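Local coordinates for uncharacterized protein MG376 homolog (PDB 2HQL), which binds single-stranded DNA, probably through its OB fold, and pairs with a second copy of itself, at residues V11-E16 with I33-F38; G15-S20 with K62-Y67; V24-F29 with L56-E61; I70-I75 with I91-I96. All blocks are in the same frame, centred on the assembly; numbering follows the deposited sequence.

Interaction 1 of 4, residues V11-E16 with I33-F38; sequences VFLEGE and IKQMRF
Glu16 and Lys34 form an antiparallel hydrogen-bonded pair where strands 9-22 and 28-39 of an OB-fold hairpin cross steeply, the short segment axes 4.2 Å apart at closest and 99° between their directions. Glu16 N gives its hydrogen to Lys34 O at 2.8 Å, and Lys34 N answers to Glu16 O at 3.0 Å. Ile33 CA adds a CA-H...O contact to the same Glu16 O, 3.5 Å away, so that one carbonyl meets two successive residues of the partner strand. Past this pair the strands diverge, and the long side chain of Gln35 reaches back to strand 9-22. Its CG is anti to the backbone N (chi1 -171°) and the chain runs on extended, which carries NE2 to Glu14 O in a hydrogen bond with an angle of 155° at the hydrogen; the exact place of that oxygen is less certain. Gln35 OE1 bonds Asn9 of the second subunit and NE2 bonds Leu8 O there weakly, so a glutamine is apt: one amide serves both chains. Nearby, Val11, Phe12 and Leu13 pair antiparallel with a strand of the second subunit, and the sheet runs on across the interface. Gly15 suits the crossing because a CB would point at the partner strand, where Lys34 O already lies 3.1 Å from Gly15 CA. Glu16 and Lys34 put their side chains on the same, partly exposed face; their opposite charges stay apart, with Glu16 OE1 5.4 Å from Lys34 NZ, and the aliphatic parts come nearest at Glu16 CB and Lys34 CE, 4.2 Å apart.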
loop_
_atom_site.group_PDB
_atom_site.type_symbol
_atom_site.label_atom_id
_atom_site.label_comp_id
_atom_site.label_asym_id
_atom_site.label_seq_id
_atom_site.Cartn_x
_atom_site.Cartn_y
_atom_site.Cartn_z
ATOM N N VAL A 11 4.081 4.398 4.334
ATOM C CA VAL A 11 2.633 4.220 4.422
ATOM C C VAL A 11 2.148 4.554 5.827
ATOM O O VAL A 11 2.793 4.193 6.802
ATOM C CB VAL A 11 2.243 2.742 4.157
ATOM C CG1 VAL A 11 0.734 2.592 4.041
ATOM C CG2 VAL A 11 2.944 2.241 2.917
ATOM N N PHE A 12 1.012 5.239 5.922
ATOM C CA PHE A 12 0.394 5.577 7.202
ATOM C C PHE A 12 -1.035 5.066 7.081
ATOM O O PHE A 12 -1.765 5.435 6.156
ATOM C CB PHE A 12 0.409 7.084 7.423
ATOM C CG PHE A 12 1.782 7.644 7.551
ATOM C CD1 PHE A 12 2.328 7.890 8.804
ATOM C CD2 PHE A 12 2.548 7.901 6.417
ATOM C CE1 PHE A 12 3.613 8.377 8.931
ATOM C CE2 PHE A 12 3.846 8.391 6.531
ATOM C CZ PHE A 12 4.379 8.630 7.793
ATOM N N LEU A 13 -1.444 4.219 8.011
ATOM C CA LEU A 13 -2.768 3.640 7.911
ATOM C C LEU A 13 -3.343 3.278 9.261
ATOM O O LEU A 13 -2.608 3.048 10.211
ATOM C CB LEU A 13 -2.677 2.385 7.047
ATOM C CG LEU A 13 -3.910 1.644 6.547
ATOM C CD1 LEU A 13 -4.665 2.486 5.522
ATOM C CD2 LEU A 13 -3.435 0.339 5.925
ATOM N N GLU A 14 -4.669 3.209 9.325
ATOM C CA GLU A 14 -5.384 2.864 10.546
ATOM C C GLU A 14 -6.619 2.028 10.237
ATOM O O GLU A 14 -7.291 2.243 9.236
ATOM C CB GLU A 14 -5.823 4.131 11.280
ATOM C CG GLU A 14 -7.002 3.880 12.204
ATOM C CD GLU A 14 -7.578 5.138 12.804
ATOM O OE1 GLU A 14 -7.460 6.218 12.183
ATOM O OE2 GLU A 14 -8.173 5.036 13.896
ATOM N N GLY A 15 -6.922 1.075 11.105
ATOM C CA GLY A 15 -8.099 0.256 10.904
ATOM C C GLY A 15 -8.404 -0.559 12.138
ATOM O O GLY A 15 -7.723 -0.440 13.157
ATOM N N GLU A 16 -9.434 -1.392 12.045
ATOM C CA GLU A 16 -9.836 -2.247 13.153
ATOM C C GLU A 16 -9.216 -3.634 13.006
ATOM O O GLU A 16 -9.356 -4.276 11.970
ATOM C CB GLU A 16 -11.372 -2.352 13.198
ATOM C CG GLU A 16 -11.940 -3.594 13.917
ATOM C CD GLU A 16 -12.278 -3.370 15.382
ATOM O OE1 GLU A 16 -13.182 -2.559 15.670
ATOM O OE2 GLU A 16 -11.646 -4.014 16.249
ATOM N N ILE A 33 -6.170 -5.975 9.255
ATOM C CA ILE A 33 -6.944 -4.776 9.553
ATOM C C ILE A 33 -8.059 -4.484 8.545
ATOM O O ILE A 33 -7.952 -4.802 7.367
ATOM C CB ILE A 33 -5.991 -3.550 9.588
ATOM C CG1 ILE A 33 -4.787 -3.835 10.484
ATOM C CG2 ILE A 33 -6.709 -2.337 10.065
ATOM C CD1 ILE A 33 -5.115 -4.194 11.906
ATOM N N LYS A 34 -9.122 -3.857 9.035
ATOM C CA LYS A 34 -10.266 -3.462 8.218
ATOM C C LYS A 34 -10.380 -1.941 8.262
ATOM O O LYS A 34 -10.263 -1.328 9.324
ATOM C CB LYS A 34 -11.565 -4.053 8.775
ATOM C CG LYS A 34 -12.832 -3.429 8.168
ATOM C CD LYS A 34 -14.129 -3.865 8.869
ATOM C CE LYS A 34 -14.248 -3.300 10.287
ATOM N NZ LYS A 34 -15.531 -3.703 10.960
ATOM N N GLN A 35 -10.599 -1.330 7.105
ATOM C CA GLN A 35 -10.774 0.116 7.033
ATOM C C GLN A 35 -12.068 0.310 6.267
ATOM O O GLN A 35 -12.256 -0.323 5.236
ATOM C CB GLN A 35 -9.619 0.783 6.274
ATOM C CG GLN A 35 -9.651 2.306 6.356
ATOM C CD GLN A 35 -8.433 2.979 5.754
ATOM O OE1 GLN A 35 -8.339 3.167 4.535
ATOM N NE2 GLN A 35 -7.484 3.342 6.610
ATOM N N MET A 36 -12.960 1.167 6.760
ATOM C CA MET A 36 -14.233 1.397 6.070
ATOM C C MET A 36 -14.069 2.092 4.718
ATOM O O MET A 36 -13.238 2.983 4.547
ATOM C CB MET A 36 -15.190 2.185 6.966
ATOM C CG MET A 36 -15.477 1.493 8.305
ATOM S SD MET A 36 -15.816 -0.289 8.127
ATOM C CE MET A 36 -17.394 -0.273 7.264
ATOM N N ARG A 37 -14.890 1.663 3.765
ATOM C CA ARG A 37 -14.867 2.149 2.395
ATOM C C ARG A 37 -16.308 2.406 1.941
ATOM O O ARG A 37 -17.251 1.806 2.453
ATOM C CB ARG A 37 -14.231 1.064 1.506
ATOM C CG ARG A 37 -14.089 1.361 0.013
ATOM C CD ARG A 37 -12.980 2.367 -0.271
ATOM N NE ARG A 37 -12.601 2.366 -1.680
ATOM C CZ ARG A 37 -11.938 1.374 -2.270
ATOM N NH1 ARG A 37 -11.574 0.311 -1.567
ATOM N NH2 ARG A 37 -11.667 1.423 -3.573
ATOM N N PHE A 38 -16.468 3.322 0.993
ATOM C CA PHE A 38 -17.773 3.633 0.424
ATOM C C PHE A 38 -17.732 3.224 -1.035
ATOM O O PHE A 38 -16.666 3.023 -1.605
ATOM C CB PHE A 38 -18.076 5.143 0.505
ATOM C CG PHE A 38 -18.739 5.560 1.787
ATOM C CD1 PHE A 38 -20.087 5.277 2.013
ATOM C CD2 PHE A 38 -17.999 6.165 2.796
ATOM C CE1 PHE A 38 -20.690 5.589 3.233
ATOM C CE2 PHE A 38 -18.584 6.482 4.024
ATOM C CZ PHE A 38 -19.938 6.193 4.246
#

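Interaction 2 of 4, residues G15-S20 with K62-Y67; sequences GEIESS and KHTKKY
Ile17 makes a small surface contact, a methyl group packing against polar atoms by van der Waals contact alone, between strand 9-22 of the OB fold and the C-terminal end of helix 54-64 with the turn that follows. No hydrogen bond joins the two segments. The work falls to the delta methyl of Ile17: CG1 stands anti to the carbonyl carbon (chi1 -53°) and the chain then extends, pushing CD1 into the angle between the last helical residues and the turn. There it lies 3.5 Å from Tyr67 O and 3.7 Å from Thr64 OG1, and it meets the His63 ring at its edge, near the ring plane, 4.0 Å from ND1. A beta-branched isoleucine suits the place, since both its branches approach Thr64 OG1, with CD1 going on to Tyr67 O and the His63 edge. Further along the strand, Ser20 OG faces the methyl CG2 of Thr64 at 4.1 Å, a loose contact at the margin. Within the turn, Tyr67 CD2 sits over one face of the His63 imidazole, and the backbone bond from Tyr67 N to His63 O ties the turn back to the last turn of the helix. Ile17 also packs on Val31 and Ile70, thus linking the helix end to strands 28-39 and 69-81 around it, and His63 rests directly on Ile70.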
loop_
_atom_site.group_PDB
_atom_site.type_symbol
_atom_site.label_atom_id
_atom_site.label_comp_id
_atom_site.label_asym_id
_atom_site.label_seq_id
_atom_site.Cartn_x
_atom_site.Cartn_y
_atom_site.Cartn_z
ATOM N N GLY A 15 -6.922 1.075 11.105
ATOM C CA GLY A 15 -8.099 0.256 10.904
ATOM C C GLY A 15 -8.404 -0.559 12.138
ATOM O O GLY A 15 -7.723 -0.440 13.157
ATOM N N GLU A 16 -9.434 -1.392 12.045
ATOM C CA GLU A 16 -9.836 -2.247 13.153
ATOM C C GLU A 16 -9.216 -3.634 13.006
ATOM O O GLU A 16 -9.356 -4.276 11.970
ATOM C CB GLU A 16 -11.372 -2.352 13.198
ATOM C CG GLU A 16 -11.940 -3.594 13.917
ATOM C CD GLU A 16 -12.278 -3.370 15.382
ATOM O OE1 GLU A 16 -13.182 -2.559 15.670
ATOM O OE2 GLU A 16 -11.646 -4.014 16.249
ATOM N N ILE A 17 -8.525 -4.084 14.049
ATOM C CA ILE A 17 -7.897 -5.401 14.058
ATOM C C ILE A 17 -8.972 -6.474 13.864
ATOM O O ILE A 17 -9.931 -6.558 14.643
ATOM C CB ILE A 17 -7.173 -5.641 15.398
ATOM C CG1 ILE A 17 -6.217 -4.472 15.673
ATOM C CG2 ILE A 17 -6.448 -6.983 15.369
ATOM C CD1 ILE A 17 -5.481 -4.534 17.008
ATOM N N GLU A 18 -8.810 -7.301 12.835
ATOM C CA GLU A 18 -9.791 -8.338 12.530
ATOM C C GLU A 18 -9.375 -9.750 12.943
ATOM O O GLU A 18 -10.219 -10.577 13.291
ATOM C CB GLU A 18 -10.099 -8.321 11.033
ATOM C CG GLU A 18 -10.753 -7.035 10.538
ATOM C CD GLU A 18 -12.145 -6.838 11.094
ATOM O OE1 GLU A 18 -12.945 -7.788 10.977
ATOM O OE2 GLU A 18 -12.447 -5.750 11.634
ATOM N N SER A 19 -8.072 -10.015 12.884
ATOM C CA SER A 19 -7.507 -11.309 13.233
ATOM C C SER A 19 -6.002 -11.155 13.158
ATOM O O SER A 19 -5.511 -10.138 12.681
ATOM C CB SER A 19 -7.967 -12.374 12.246
ATOM O OG SER A 19 -7.464 -12.105 10.958
ATOM N N SER A 20 -5.266 -12.157 13.626
ATOM C CA SER A 20 -3.809 -12.086 13.602
ATOM C C SER A 20 -3.190 -13.430 13.964
ATOM O O SER A 20 -3.850 -14.276 14.554
ATOM C CB SER A 20 -3.321 -11.025 14.594
ATOM O OG SER A 20 -3.606 -11.413 15.927
ATOM N N LYS A 62 0.604 -7.375 21.762
ATOM C CA LYS A 62 0.098 -6.780 22.990
ATOM C C LYS A 62 -0.936 -5.697 22.667
ATOM O O LYS A 62 -2.032 -5.687 23.230
ATOM C CB LYS A 62 1.258 -6.201 23.804
ATOM C CG LYS A 62 2.159 -7.286 24.381
ATOM C CD LYS A 62 3.353 -6.729 25.152
ATOM C CE LYS A 62 4.078 -7.853 25.880
ATOM N NZ LYS A 62 5.357 -7.412 26.482
ATOM N N HIS A 63 -0.587 -4.789 21.759
ATOM C CA HIS A 63 -1.505 -3.732 21.347
ATOM C C HIS A 63 -2.748 -4.423 20.817
ATOM O O HIS A 63 -3.843 -3.872 20.847
ATOM C CB HIS A 63 -0.880 -2.885 20.237
ATOM C CG HIS A 63 -1.800 -1.845 19.671
ATOM N ND1 HIS A 63 -3.040 -2.147 19.165
ATOM C CD2 HIS A 63 -1.645 -0.505 19.526
ATOM C CE1 HIS A 63 -3.619 -1.037 18.731
ATOM N NE2 HIS A 63 -2.793 -0.031 18.938
ATOM N N THR A 64 -2.560 -5.642 20.331
ATOM C CA THR A 64 -3.656 -6.437 19.803
ATOM C C THR A 64 -4.564 -6.963 20.924
ATOM O O THR A 64 -5.787 -7.002 20.790
ATOM C CB THR A 64 -3.090 -7.610 18.969
ATOM O OG1 THR A 64 -2.985 -7.205 17.597
ATOM C CG2 THR A 64 -3.951 -8.848 19.099
ATOM N N LYS A 65 -3.977 -7.368 22.040
ATOM C CA LYS A 65 -4.790 -7.882 23.127
ATOM C C LYS A 65 -5.233 -6.771 24.063
ATOM O O LYS A 65 -5.632 -7.033 25.196
ATOM C CB LYS A 65 -4.027 -8.968 23.895
ATOM C CG LYS A 65 -3.850 -10.237 23.085
ATOM C CD LYS A 65 -3.173 -11.331 23.874
ATOM C CE LYS A 65 -2.990 -12.588 23.018
ATOM N NZ LYS A 65 -2.352 -13.734 23.748
ATOM N N LYS A 66 -5.198 -5.533 23.570
ATOM C CA LYS A 66 -5.579 -4.372 24.373
ATOM C C LYS A 66 -6.486 -3.364 23.655
ATOM O O LYS A 66 -7.358 -2.756 24.281
ATOM C CB LYS A 66 -4.314 -3.666 24.854
ATOM C CG LYS A 66 -4.536 -2.514 25.799
ATOM C CD LYS A 66 -3.199 -1.934 26.170
ATOM C CE LYS A 66 -3.336 -0.686 26.989
ATOM N NZ LYS A 66 -1.989 -0.114 27.261
ATOM N N TYR A 67 -6.281 -3.197 22.349
ATOM C CA TYR A 67 -7.069 -2.256 21.550
ATOM C C TYR A 67 -7.743 -2.942 20.370
ATOM O O TYR A 67 -7.327 -4.018 19.954
ATOM C CB TYR A 67 -6.174 -1.153 20.999
ATOM C CG TYR A 67 -5.379 -0.401 22.035
ATOM C CD1 TYR A 67 -6.002 0.446 22.945
ATOM C CD2 TYR A 67 -3.986 -0.483 22.059
ATOM C CE1 TYR A 67 -5.259 1.198 23.841
ATOM C CE2 TYR A 67 -3.237 0.271 22.951
ATOM C CZ TYR A 67 -3.880 1.108 23.831
ATOM O OH TYR A 67 -3.140 1.885 24.687
#

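Interaction 3 of 4, residues V24-F29 with L56-E61; sequences VKKTGF and LAYELE
Phe29 leads its ring from strand 28-39 onto helix 54-64. Its CB, the first atom out, lies 4.0 Å from Ala57 CB and 3.8 Å from Ala57 O; the small alanine lets the strand come close, the CA atoms of Phe29 and Ala57 being 5.2 Å apart. The first torsion, chi1 -171°, swings CG away from the backbone N and lays the ring along the helix toward its later residues. CG is still near Ala57 O, but CD2 has reached Leu60, whose CG approaches the ring edge in plane at 3.7 Å. Such a helix, set between the third and fourth strands and packed against the sheet, is a standard element of the OB fold, and here Phe29 joins it to the second strand. Farther out, CE2 comes to 3.4 Å from Glu61 CA, and Glu61 CB lies over one face, toward the rim, in a CH-pi contact, 3.8 Å from the ring centroid and 19° off its normal. CZ at the tip meets the same CB and, at 4.0 Å, Glu61 CG. Glutamate fits because its CB rests on the ring and CG beside CZ while the extended chain sends the carboxylate beyond, where OE2 accepts a hydrogen bond from Trp22 NE1. The Trp22 ring also meets those of Phe29 and Tyr58 and forms a cation-pi pair with Lys26.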
loop_
_atom_site.group_PDB
_atom_site.type_symbol
_atom_site.label_atom_id
_atom_site.label_comp_id
_atom_site.label_asym_id
_atom_site.label_seq_id
_atom_site.Cartn_x
_atom_site.Cartn_y
_atom_site.Cartn_z
ATOM N N VAL A 24 5.615 -19.572 11.726
ATOM C CA VAL A 24 6.095 -20.777 12.399
ATOM C C VAL A 24 7.131 -20.597 13.510
ATOM O O VAL A 24 6.848 -20.927 14.655
ATOM C CB VAL A 24 6.591 -21.808 11.379
ATOM C CG1 VAL A 24 6.951 -23.121 12.091
ATOM C CG2 VAL A 24 5.492 -22.057 10.342
ATOM N N LYS A 25 8.320 -20.091 13.198
ATOM C CA LYS A 25 9.332 -19.888 14.241
ATOM C C LYS A 25 9.140 -18.530 14.924
ATOM O O LYS A 25 10.050 -18.015 15.566
ATOM C CB LYS A 25 10.745 -19.970 13.648
ATOM C CG LYS A 25 11.147 -21.354 13.149
ATOM C CD LYS A 25 12.576 -21.371 12.597
ATOM C CE LYS A 25 13.633 -21.167 13.692
ATOM N NZ LYS A 25 15.040 -21.322 13.191
ATOM N N LYS A 26 7.934 -17.982 14.785
ATOM C CA LYS A 26 7.547 -16.680 15.329
ATOM C C LYS A 26 8.438 -15.541 14.886
ATOM O O LYS A 26 8.572 -14.538 15.586
ATOM C CB LYS A 26 7.442 -16.722 16.853
ATOM C CG LYS A 26 6.213 -17.477 17.303
ATOM C CD LYS A 26 6.145 -17.649 18.802
ATOM C CE LYS A 26 5.210 -16.648 19.436
ATOM N NZ LYS A 26 5.029 -16.941 20.878
ATOM N N THR A 27 9.028 -15.710 13.703
ATOM C CA THR A 27 9.890 -14.708 13.081
ATOM C C THR A 27 9.135 -13.361 12.998
ATOM O O THR A 27 9.734 -12.283 13.064
ATOM C CB THR A 27 10.239 -15.122 11.642
ATOM O OG1 THR A 27 10.298 -16.556 11.546
ATOM C CG2 THR A 27 11.563 -14.511 11.227
ATOM N N GLY A 28 7.814 -13.445 12.836
ATOM C CA GLY A 28 6.984 -12.260 12.747
ATOM C C GLY A 28 5.557 -12.488 13.211
ATOM O O GLY A 28 5.105 -13.621 13.378
ATOM N N PHE A 29 4.838 -11.395 13.428
ATOM C CA PHE A 29 3.445 -11.463 13.863
ATOM C C PHE A 29 2.592 -10.751 12.828
ATOM O O PHE A 29 2.844 -9.589 12.506
ATOM C CB PHE A 29 3.274 -10.774 15.218
ATOM C CG PHE A 29 1.920 -10.972 15.836
ATOM C CD1 PHE A 29 1.485 -12.247 16.188
ATOM C CD2 PHE A 29 1.093 -9.880 16.097
ATOM C CE1 PHE A 29 0.250 -12.442 16.794
ATOM C CE2 PHE A 29 -0.161 -10.060 16.709
ATOM C CZ PHE A 29 -0.581 -11.345 17.059
ATOM N N LEU A 56 8.998 -5.243 18.117
ATOM C CA LEU A 56 7.739 -4.701 17.610
ATOM C C LEU A 56 6.659 -5.741 17.281
ATOM O O LEU A 56 5.485 -5.398 17.187
ATOM C CB LEU A 56 8.025 -3.812 16.395
ATOM C CG LEU A 56 6.919 -2.916 15.819
ATOM C CD1 LEU A 56 6.249 -2.120 16.919
ATOM C CD2 LEU A 56 7.531 -1.980 14.781
ATOM N N ALA A 57 7.050 -7.004 17.112
ATOM C CA ALA A 57 6.076 -8.062 16.838
ATOM C C ALA A 57 5.327 -8.323 18.136
ATOM O O ALA A 57 4.120 -8.554 18.150
ATOM C CB ALA A 57 6.779 -9.336 16.379
ATOM N N TYR A 58 6.069 -8.268 19.232
ATOM C CA TYR A 58 5.523 -8.480 20.560
ATOM C C TYR A 58 4.719 -7.286 21.056
ATOM O O TYR A 58 3.822 -7.441 21.892
ATOM C CB TYR A 58 6.658 -8.808 21.512
ATOM C CG TYR A 58 7.147 -10.213 21.325
ATOM C CD1 TYR A 58 6.410 -11.291 21.819
ATOM C CD2 TYR A 58 8.329 -10.477 20.638
ATOM C CE1 TYR A 58 6.839 -12.600 21.640
ATOM C CE2 TYR A 58 8.767 -11.784 20.448
ATOM C CZ TYR A 58 8.018 -12.842 20.954
ATOM O OH TYR A 58 8.450 -14.144 20.792
ATOM N N GLU A 59 5.051 -6.100 20.548
ATOM C CA GLU A 59 4.315 -4.885 20.881
ATOM C C GLU A 59 2.972 -4.999 20.161
ATOM O O GLU A 59 1.914 -4.692 20.714
ATOM C CB GLU A 59 5.030 -3.650 20.342
ATOM C CG GLU A 59 6.367 -3.339 20.969
ATOM C CD GLU A 59 7.042 -2.155 20.298
ATOM O OE1 GLU A 59 6.393 -1.085 20.193
ATOM O OE2 GLU A 59 8.217 -2.292 19.874
ATOM N N LEU A 60 3.041 -5.452 18.913
ATOM C CA LEU A 60 1.862 -5.617 18.076
ATOM C C LEU A 60 0.863 -6.583 18.717
ATOM O O LEU A 60 -0.328 -6.270 18.852
ATOM C CB LEU A 60 2.290 -6.109 16.682
ATOM C CG LEU A 60 1.251 -6.176 15.552
ATOM C CD1 LEU A 60 0.444 -4.876 15.509
ATOM C CD2 LEU A 60 1.964 -6.427 14.213
ATOM N N GLU A 61 1.351 -7.752 19.124
ATOM C CA GLU A 61 0.501 -8.756 19.756
ATOM C C GLU A 61 -0.132 -8.219 21.042
ATOM O O GLU A 61 -1.265 -8.563 21.373
ATOM C CB GLU A 61 1.319 -10.012 20.044
ATOM C CG GLU A 61 0.604 -11.021 20.904
ATOM C CD GLU A 61 1.435 -12.253 21.152
ATOM O OE1 GLU A 61 2.603 -12.113 21.578
ATOM O OE2 GLU A 61 0.916 -13.360 20.919
#

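Interaction 4 of 4, residues I70-I75 with I91-I96; sequences ISIEGI and IEIVKI
Ile72 and Ile93 meet almost at a right angle, Ile72 CD1 pressing on Ile93 CG1 at 3.4 Å, tighter than usual for two carbons. Ile72 reaches it because CG1 takes the position between backbone N and carbonyl carbon (chi1 63°); the same CD1 runs obliquely against Ile91 CG2, while the other branch, CG2, faces Ile96 CG1. Ile70 and Ile96 are likewise oblique, with Ile70 CD1 3.9 Å from Ile96 CG2. Beta-branched chains like these favour extended backbone. Ile70, Ile93 and Ile96 line the side covered by helix 54-64, where Leu60 packs on all three and Leu56 on the last two. Gly74 belongs to that side as well, and without a CB its CA can sit 3.8 Å from Ile91 CG2.

On the reverse side, Glu73 and Val94 lie side by side, pointing the same way, with Glu73 OE1 3.6 Å from Val94 CG1. Ile75 crosses Val94 obliquely, both its CG1 and its CD1 touching Val94 CG2. The carboxylate of Glu92, on this side too, makes its salt bridge with Arg77. The backbone explains how Val94 comes to be here beside Lys95: Glu73 O accepts from both Val94 N, at 2.8 Å in the carbonyl plane, and Lys95 N, at 3.0 Å and tilted 19° from it. Glu73 N returns a bond to Lys95 O, and Ile75 and Glu92 close a reciprocal pair. Two consecutive residues opposite one make a classic beta bulge in the hairpin of strands 69-81 and 86-96, a feature that accentuates strand twist and is consistent with the strongly curved sheet of an OB fold.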
loop_
_atom_site.group_PDB
_atom_site.type_symbol
_atom_site.label_atom_id
_atom_site.label_comp_id
_atom_site.label_asym_id
_atom_site.label_seq_id
_atom_site.Cartn_x
_atom_site.Cartn_y
_atom_site.Cartn_z
ATOM N N ILE A 70 -5.945 0.277 15.383
ATOM C CA ILE A 70 -4.516 0.511 15.456
ATOM C C ILE A 70 -4.126 1.385 14.277
ATOM O O ILE A 70 -4.690 1.253 13.192
ATOM C CB ILE A 70 -3.704 -0.810 15.401
ATOM C CG1 ILE A 70 -2.210 -0.498 15.607
ATOM C CG2 ILE A 70 -3.940 -1.518 14.058
ATOM C CD1 ILE A 70 -1.310 -1.701 15.758
ATOM N N SER A 71 -3.179 2.296 14.510
ATOM C CA SER A 71 -2.680 3.202 13.475
ATOM C C SER A 71 -1.194 2.953 13.409
ATOM O O SER A 71 -0.571 2.754 14.443
ATOM C CB SER A 71 -2.912 4.671 13.857
ATOM O OG SER A 71 -4.286 4.940 14.082
ATOM N N ILE A 72 -0.616 2.965 12.213
ATOM C CA ILE A 72 0.821 2.736 12.090
ATOM C C ILE A 72 1.485 3.563 10.998
ATOM O O ILE A 72 0.843 4.335 10.283
ATOM C CB ILE A 72 1.159 1.245 11.744
ATOM C CG1 ILE A 72 0.559 0.884 10.376
ATOM C CG2 ILE A 72 0.653 0.294 12.835
ATOM C CD1 ILE A 72 1.182 -0.340 9.738
ATOM N N GLU A 73 2.798 3.373 10.903
ATOM C CA GLU A 73 3.637 3.964 9.874
ATOM C C GLU A 73 4.344 2.715 9.354
ATOM O O GLU A 73 4.863 1.927 10.138
ATOM C CB GLU A 73 4.661 4.932 10.461
ATOM C CG GLU A 73 5.284 5.848 9.409
ATOM C CD GLU A 73 6.725 5.513 9.075
ATOM O OE1 GLU A 73 7.544 5.509 10.016
ATOM O OE2 GLU A 73 7.042 5.268 7.882
ATOM N N GLY A 74 4.356 2.503 8.049
ATOM C CA GLY A 74 5.009 1.305 7.565
ATOM C C GLY A 74 5.537 1.409 6.161
ATOM O O GLY A 74 5.523 2.481 5.551
ATOM N N ILE A 75 5.996 0.274 5.648
ATOM C CA ILE A 75 6.559 0.195 4.307
ATOM C C ILE A 75 5.756 -0.803 3.472
ATOM O O ILE A 75 5.578 -1.960 3.852
ATOM C CB ILE A 75 8.035 -0.240 4.383
ATOM C CG1 ILE A 75 8.773 0.609 5.425
ATOM C CG2 ILE A 75 8.700 -0.054 3.057
ATOM C CD1 ILE A 75 10.208 0.177 5.684
ATOM N N ILE A 91 1.931 -4.698 4.620
ATOM C CA ILE A 91 2.634 -3.536 5.140
ATOM C C ILE A 91 3.554 -3.919 6.279
ATOM O O ILE A 91 3.107 -4.436 7.293
ATOM C CB ILE A 91 1.690 -2.438 5.683
ATOM C CG1 ILE A 91 0.638 -2.059 4.628
ATOM C CG2 ILE A 91 2.514 -1.203 6.080
ATOM C CD1 ILE A 91 -0.552 -3.000 4.582
ATOM N N GLU A 92 4.845 -3.651 6.086
ATOM C CA GLU A 92 5.875 -3.914 7.080
ATOM C C GLU A 92 5.818 -2.767 8.082
ATOM O O GLU A 92 6.190 -1.635 7.773
ATOM C CB GLU A 92 7.247 -3.941 6.413
ATOM C CG GLU A 92 8.362 -4.412 7.322
ATOM C CD GLU A 92 9.709 -4.199 6.702
ATOM O OE1 GLU A 92 9.756 -4.103 5.461
ATOM O OE2 GLU A 92 10.715 -4.136 7.441
ATOM N N ILE A 93 5.344 -3.061 9.281
ATOM C CA ILE A 93 5.221 -2.048 10.312
ATOM C C ILE A 93 6.564 -1.496 10.772
ATOM O O ILE A 93 7.489 -2.249 11.083
ATOM C CB ILE A 93 4.436 -2.610 11.519
ATOM C CG1 ILE A 93 2.982 -2.879 11.098
ATOM C CG2 ILE A 93 4.540 -1.662 12.714
ATOM C CD1 ILE A 93 2.186 -3.663 12.110
ATOM N N VAL A 94 6.665 -0.171 10.797
ATOM C CA VAL A 94 7.874 0.514 11.230
ATOM C C VAL A 94 7.565 1.163 12.563
ATOM O O VAL A 94 8.402 1.196 13.463
ATOM C CB VAL A 94 8.300 1.623 10.229
ATOM C CG1 VAL A 94 9.306 2.546 10.878
ATOM C CG2 VAL A 94 8.918 1.004 8.979
ATOM N N LYS A 95 6.343 1.658 12.698
ATOM C CA LYS A 95 5.954 2.324 13.925
ATOM C C LYS A 95 4.466 2.201 14.281
ATOM O O LYS A 95 3.585 2.298 13.423
ATOM C CB LYS A 95 6.355 3.797 13.816
ATOM C CG LYS A 95 6.293 4.558 15.116
ATOM C CD LYS A 95 6.885 5.944 14.977
ATOM C CE LYS A 95 6.838 6.671 16.300
ATOM N NZ LYS A 95 5.436 6.765 16.797
ATOM N N ILE A 96 4.197 1.972 15.562
ATOM C CA ILE A 96 2.830 1.871 16.052
ATOM C C ILE A 96 2.547 3.139 16.838
ATOM O O ILE A 96 3.383 3.592 17.625
ATOM C CB ILE A 96 2.630 0.670 16.998
ATOM C CG1 ILE A 96 2.901 -0.636 16.253
ATOM C CG2 ILE A 96 1.206 0.673 17.540
ATOM C CD1 ILE A 96 2.712 -1.864 17.112
#

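In the fold
Interactions 1 and 4 are sheet contacts, bound by backbone hydrogen bonds; interactions 2 and 3 set helix 54-64 against the sheet without a hydrogen bond between their segments. Strands 9-22 and 69-81 are neighbours, so Val11 and Leu13 of interaction 1 bond to Gly74 and Ile72 of interaction 4. Interactions 1, 3 and 4 are partly buried and interaction 2 is at the surface. Interaction 4 adds isoleucine packing to its backbone bonds, extended by Leu56 and Leu60 of interaction 3. Interaction 2 shares Gly15 and Glu16 with interaction 1 and reaches interaction 3 through Ser20 beside Phe29. Interaction 1, more polar, abuts the second subunit, whereas interaction 3 touches no other chain of the assembly.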